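Long-range contacts in Xaa-Pro dipeptidase (PDB 1WY2), which probably splits dipeptides with a C-terminal proline and a nonpolar N-terminal residue, working as a homodimeric, metal-dependent peptidase of the M24B family: residues Asp123-Lys128 with Val289-His294; Lys134-Ala139 with Gln218-Asp223. All coordinates share one frame; numbering follows the deposited sequence.

Overall arrangement
From the N terminus, the chain first builds the creatinase/prolidase N-terminal domain, whose helix 118-125 leads through a short turn into helix 130-153 of the metallopeptidase part. Contact 1 closes the longer loop, bringing residues 123-128 against the loop 289-294 that follows strand 286-288, and so ties the N-terminal domain to the metal-binding one. Contact 2 closes a shorter loop lying wholly within the first, between helix 130-153 and the start of strand 220-229, inside the catalytic domain. Their centres are about 11 Å apart, and they touch: Asn221 of contact 2 is bonded to Gly290 of contact 1. Strand 220-229 then carries Asp223 to the two zinc ions.

Contact 1: Asp123-Lys128 with Val289-His294; sequences DMRIIK and VGLEVH. With CAC (cacodylate ion), chain C.
Glu292 OE1 is gripped by both terminal nitrogens of Arg125 and also bonds a glycerol molecule. Arg125 NH2 makes the stronger bond to Glu292 OE1, 2.8 Å long and nearly straight at 165°; Arg125 NH1 adds a weak one to the same Glu292 OE1 at 3.3 Å. The oxygen lies at the edge of the guanidinium and offers NH2 its anti lone pair, turned away from OE2, which pairs with Lys27. With the two planes 40° apart, one oxygen takes both N-H groups, unlike the flat two-oxygen pairing. Arginine suits this place because it donates in several directions: NE reaches a water at 2.9 Å that Leu291 N also uses, NH1 serves Asn30, and NH2 also meets Glu295. A leucine in place of Arg125 would probably leave Glu292 OE1 without its salt-bridge partner, and the water without one of its two donors.

Lys128 bends at its second torsion (chi2 63°), which brings NZ back to bond Arg125 O at 2.8 Å, while its charge is met by Glu295. The bend also lays Lys128 CE against Val289 O, only 3.1 Å away, and beside Gly290, where a beta carbon would collide with it. At the far end of residues 289-294, His294 NE2 donates to cacodylate O2 at 2.8 Å, the oxygen lying at the ring's edge; cacodylate O1 in turn sits close to both zinc ions.

Around the contact, Tyr33 of helix 28-35 packs on both Arg125 and Leu291, and helix 6-17 covers Met124. On the catalytic side, Val289 and Leu291 rest on Asn221 and Tyr220 of strand 220-229, which places the contact at the seam between the two domains.

Contact 2: Lys134-Ala139 with Gln218-Asp223; sequences KIIEKA and QHYNSD. With ZN (zinc ion), chain D; ZN (zinc ion), chain E.
Residues 134-139 of helix 130-153 pack over residues 218-223 at the start of strand 220-229, with no hydrogen bond between the two segments, the CA atoms of Ile136 and Tyr220 coming within 5.7 Å and those of Ala139 and Ser222 within 5.3 Å. Two isoleucines lie side by side against Tyr220, on the same side of its ring plane. Ile135 CG2 lies 3.9 Å from Tyr220 CB, whereas Ile136 CG1 approaches Tyr220 CD2 at 3.8 Å on the other border. Both meet the ring at a slant, and the packing is purely apolar; the beta-branch of Ile135 lets CG2 touch Tyr220 CB while CD1 runs on along the CD1 border of the ring. The ring's hydroxyl is tied down by Glu132, earlier on the same helix, which fixes the end that the isoleucines do not hold.

Further along, Ile136 CG2 closes over Asn221 O at 3.7 Å, a buried carbonyl for which the model has no polar partner. The side chain of Asn221 turns the other way, where ND2 bonds Gly290 O. Close approach next to it depends on small residues: Ala139 CB meets Ser222 CB, Ser222 OG lies 3.0 Å from Ala139 O, and the same OG accepts a bond from Ala215 N of the neighbouring strand 208-217.

Asp223 swings its carboxylate away from the helix, with CG anti to the backbone N (chi1 -164°). Its two oxygens split between the metals, OD1 binding the zinc of chain D at 2.0 Å and OD2 the zinc of chain E at 2.1 Å. Asp212 and Glu330 complete the protein ligands of the first, His287, Glu316 and Glu330 those of the second. The arrangement is as expected for the pita-bread fold of M24 metallopeptidases, in which helices back a curved antiparallel sheet that holds the dinuclear site.

Contact 1: Asp123-Lys128 with Val289-His294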
# COMPACT_ATOMS: atom_id res chain seq x y z
N ASP A 123 17.56 11.12 9.88
CA ASP A 123 18.43 12.27 9.74
C ASP A 123 18.75 12.60 8.28
O ASP A 123 18.92 13.76 7.93
CB ASP A 123 19.72 12.07 10.55
CG ASP A 123 19.49 12.21 12.05
OD1 ASP A 123 18.35 12.50 12.47
OD2 ASP A 123 20.46 12.04 12.82
N MET A 124 18.84 11.57 7.44
CA MET A 124 19.11 11.79 6.03
C MET A 124 17.87 12.21 5.25
O MET A 124 17.86 13.26 4.60
CB MET A 124 19.68 10.52 5.38
CG MET A 124 21.07 10.14 5.85
SD MET A 124 21.77 8.82 4.83
CE MET A 124 20.78 7.42 5.38
N ARG A 125 16.81 11.42 5.34
CA ARG A 125 15.58 11.70 4.59
C ARG A 125 14.79 12.94 5.01
O ARG A 125 14.09 13.53 4.18
CB ARG A 125 14.66 10.48 4.62
CG ARG A 125 15.12 9.35 3.68
CD ARG A 125 14.23 8.11 3.81
NE ARG A 125 12.83 8.42 3.52
CZ ARG A 125 11.81 7.63 3.85
NH1 ARG A 125 12.03 6.47 4.47
NH2 ARG A 125 10.57 8.00 3.57
N ILE A 126 14.92 13.35 6.27
CA ILE A 126 14.18 14.51 6.78
C ILE A 126 14.60 15.84 6.15
O ILE A 126 13.84 16.81 6.18
CB ILE A 126 14.30 14.58 8.32
CG1 ILE A 126 13.15 15.44 8.88
CG2 ILE A 126 15.66 15.14 8.72
CD1 ILE A 126 13.00 15.34 10.40
N ILE A 127 15.81 15.89 5.60
CA ILE A 127 16.31 17.10 4.95
C ILE A 127 16.37 16.81 3.45
O ILE A 127 17.14 15.95 3.01
CB ILE A 127 17.72 17.48 5.44
CG1 ILE A 127 17.72 17.65 6.96
CG2 ILE A 127 18.19 18.75 4.74
CD1 ILE A 127 16.73 18.68 7.48
N LYS A 128 15.55 17.51 2.67
CA LYS A 128 15.52 17.30 1.23
C LYS A 128 16.58 18.11 0.49
O LYS A 128 16.88 19.25 0.85
CB LYS A 128 14.13 17.65 0.66
CG LYS A 128 13.09 16.54 0.75
CD LYS A 128 12.77 16.17 2.19
CE LYS A 128 11.70 15.08 2.25
NZ LYS A 128 11.51 14.55 3.65
N VAL A 289 6.69 14.95 4.31
CA VAL A 289 6.37 14.36 3.01
C VAL A 289 7.67 14.15 2.23
O VAL A 289 8.57 14.99 2.27
CB VAL A 289 5.46 15.30 2.17
CG1 VAL A 289 5.23 14.70 0.79
CG2 VAL A 289 4.13 15.51 2.88
N GLY A 290 7.77 13.02 1.53
CA GLY A 290 8.96 12.73 0.75
C GLY A 290 8.75 11.47 -0.06
O GLY A 290 7.82 11.40 -0.86
N LEU A 291 9.60 10.47 0.13
CA LEU A 291 9.45 9.21 -0.57
C LEU A 291 8.16 8.53 -0.12
O LEU A 291 7.64 7.65 -0.79
CB LEU A 291 10.65 8.30 -0.30
CG LEU A 291 11.95 8.73 -1.00
CD1 LEU A 291 13.09 7.87 -0.49
CD2 LEU A 291 11.79 8.60 -2.51
N GLU A 292 7.66 8.94 1.05
CA GLU A 292 6.40 8.43 1.59
C GLU A 292 5.51 9.64 1.87
O GLU A 292 6.01 10.72 2.17
CB GLU A 292 6.65 7.63 2.87
CG GLU A 292 7.33 6.30 2.61
CD GLU A 292 7.78 5.61 3.88
OE1 GLU A 292 8.73 6.11 4.52
OE2 GLU A 292 7.20 4.57 4.25
N VAL A 293 4.19 9.47 1.77
CA VAL A 293 3.31 10.60 2.01
C VAL A 293 3.30 10.99 3.49
O VAL A 293 3.08 12.15 3.83
CB VAL A 293 1.87 10.31 1.52
CG1 VAL A 293 1.16 9.38 2.46
CG2 VAL A 293 1.11 11.63 1.36
N HIS A 294 3.55 10.02 4.37
CA HIS A 294 3.62 10.26 5.81
C HIS A 294 5.02 9.89 6.31
O HIS A 294 5.36 8.71 6.38
CB HIS A 294 2.61 9.40 6.58
CG HIS A 294 1.19 9.79 6.36
ND1 HIS A 294 0.29 8.97 5.71
CD2 HIS A 294 0.50 10.89 6.73
CE1 HIS A 294 -0.89 9.56 5.68
NE2 HIS A 294 -0.79 10.73 6.29
AS CAC C . -3.43 12.69 4.44
O1 CAC C . -3.31 14.33 4.29
O2 CAC C . -3.01 12.33 5.98
C1 CAC C . -5.20 12.12 4.21
C2 CAC C . -2.21 11.79 3.34
O HOH W 1 11.93 10.76 1.99

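Contact 2: Lys134-Ala139 with Gln218-Asp223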
# COMPACT_ATOMS: atom_id res chain seq x y z
N LYS A 134 12.75 19.82 -6.09
CA LYS A 134 12.22 20.05 -7.42
C LYS A 134 11.20 18.98 -7.82
O LYS A 134 10.18 19.27 -8.44
CB LYS A 134 13.35 20.09 -8.45
CG LYS A 134 14.26 21.31 -8.31
CD LYS A 134 15.38 21.28 -9.33
CE LYS A 134 16.28 22.49 -9.19
NZ LYS A 134 17.40 22.48 -10.17
N ILE A 135 11.48 17.73 -7.46
CA ILE A 135 10.58 16.63 -7.78
C ILE A 135 9.29 16.77 -6.97
O ILE A 135 8.19 16.62 -7.51
CB ILE A 135 11.21 15.26 -7.47
CG1 ILE A 135 12.53 15.11 -8.23
CG2 ILE A 135 10.25 14.14 -7.90
CD1 ILE A 135 13.22 13.77 -8.00
N ILE A 136 9.42 17.06 -5.68
CA ILE A 136 8.25 17.23 -4.83
C ILE A 136 7.41 18.41 -5.31
O ILE A 136 6.18 18.34 -5.33
CB ILE A 136 8.66 17.45 -3.35
CG1 ILE A 136 9.23 16.15 -2.78
CG2 ILE A 136 7.46 17.91 -2.54
CD1 ILE A 136 10.03 16.34 -1.50
N GLU A 137 8.07 19.49 -5.71
CA GLU A 137 7.34 20.67 -6.18
C GLU A 137 6.52 20.33 -7.43
O GLU A 137 5.40 20.80 -7.59
CB GLU A 137 8.30 21.83 -6.45
CG GLU A 137 7.62 23.11 -6.90
CD GLU A 137 8.33 24.36 -6.42
OE1 GLU A 137 9.58 24.36 -6.37
OE2 GLU A 137 7.64 25.36 -6.09
N LYS A 138 7.08 19.50 -8.31
CA LYS A 138 6.36 19.12 -9.52
C LYS A 138 5.16 18.24 -9.16
O LYS A 138 4.10 18.35 -9.78
CB LYS A 138 7.29 18.37 -10.49
CG LYS A 138 6.70 18.20 -11.89
CD LYS A 138 6.53 19.55 -12.56
CE LYS A 138 6.05 19.42 -14.00
NZ LYS A 138 5.98 20.78 -14.64
N ALA A 139 5.33 17.38 -8.17
CA ALA A 139 4.23 16.51 -7.74
C ALA A 139 3.12 17.40 -7.19
O ALA A 139 1.93 17.11 -7.36
CB ALA A 139 4.71 15.54 -6.65
N GLN A 218 7.61 10.42 -9.89
CA GLN A 218 9.02 10.09 -9.90
C GLN A 218 9.54 9.78 -8.49
O GLN A 218 10.56 10.31 -8.05
CB GLN A 218 9.80 11.23 -10.57
CG GLN A 218 9.61 11.23 -12.09
CD GLN A 218 10.16 12.47 -12.79
OE1 GLN A 218 11.22 12.98 -12.44
NE2 GLN A 218 9.43 12.94 -13.80
N HIS A 219 8.78 8.92 -7.80
CA HIS A 219 9.10 8.44 -6.46
C HIS A 219 8.78 9.34 -5.27
O HIS A 219 8.81 8.88 -4.13
CB HIS A 219 10.57 8.02 -6.41
CG HIS A 219 10.91 6.89 -7.32
ND1 HIS A 219 10.50 5.59 -7.08
CD2 HIS A 219 11.57 6.85 -8.50
CE1 HIS A 219 10.90 4.81 -8.06
NE2 HIS A 219 11.56 5.55 -8.94
N TYR A 220 8.47 10.61 -5.53
CA TYR A 220 8.14 11.52 -4.44
C TYR A 220 6.66 11.87 -4.38
O TYR A 220 5.95 11.75 -5.37
CB TYR A 220 9.01 12.78 -4.51
CG TYR A 220 10.44 12.48 -4.11
CD1 TYR A 220 11.30 11.83 -4.99
CD2 TYR A 220 10.89 12.76 -2.82
CE1 TYR A 220 12.58 11.46 -4.60
CE2 TYR A 220 12.18 12.39 -2.42
CZ TYR A 220 13.02 11.74 -3.31
OH TYR A 220 14.28 11.35 -2.93
N ASN A 221 6.21 12.29 -3.21
CA ASN A 221 4.80 12.59 -2.99
C ASN A 221 4.43 14.05 -2.82
O ASN A 221 5.27 14.91 -2.59
CB ASN A 221 4.32 11.81 -1.76
CG ASN A 221 4.37 10.31 -1.97
OD1 ASN A 221 3.44 9.71 -2.49
ND2 ASN A 221 5.48 9.69 -1.57
N SER A 222 3.12 14.31 -2.93
CA SER A 222 2.55 15.64 -2.75
C SER A 222 1.27 15.41 -1.94
O SER A 222 0.74 14.30 -1.90
CB SER A 222 2.23 16.31 -4.09
OG SER A 222 1.40 15.48 -4.89
N ASP A 223 0.76 16.46 -1.30
CA ASP A 223 -0.42 16.32 -0.46
C ASP A 223 -1.10 17.67 -0.36
O ASP A 223 -0.47 18.67 -0.01
CB ASP A 223 0.03 15.83 0.92
CG ASP A 223 -1.10 15.29 1.76
OD1 ASP A 223 -2.28 15.39 1.36
OD2 ASP A 223 -0.79 14.76 2.85
ZN ZN D . -3.85 15.40 2.61
ZN ZN E . -1.54 15.30 4.76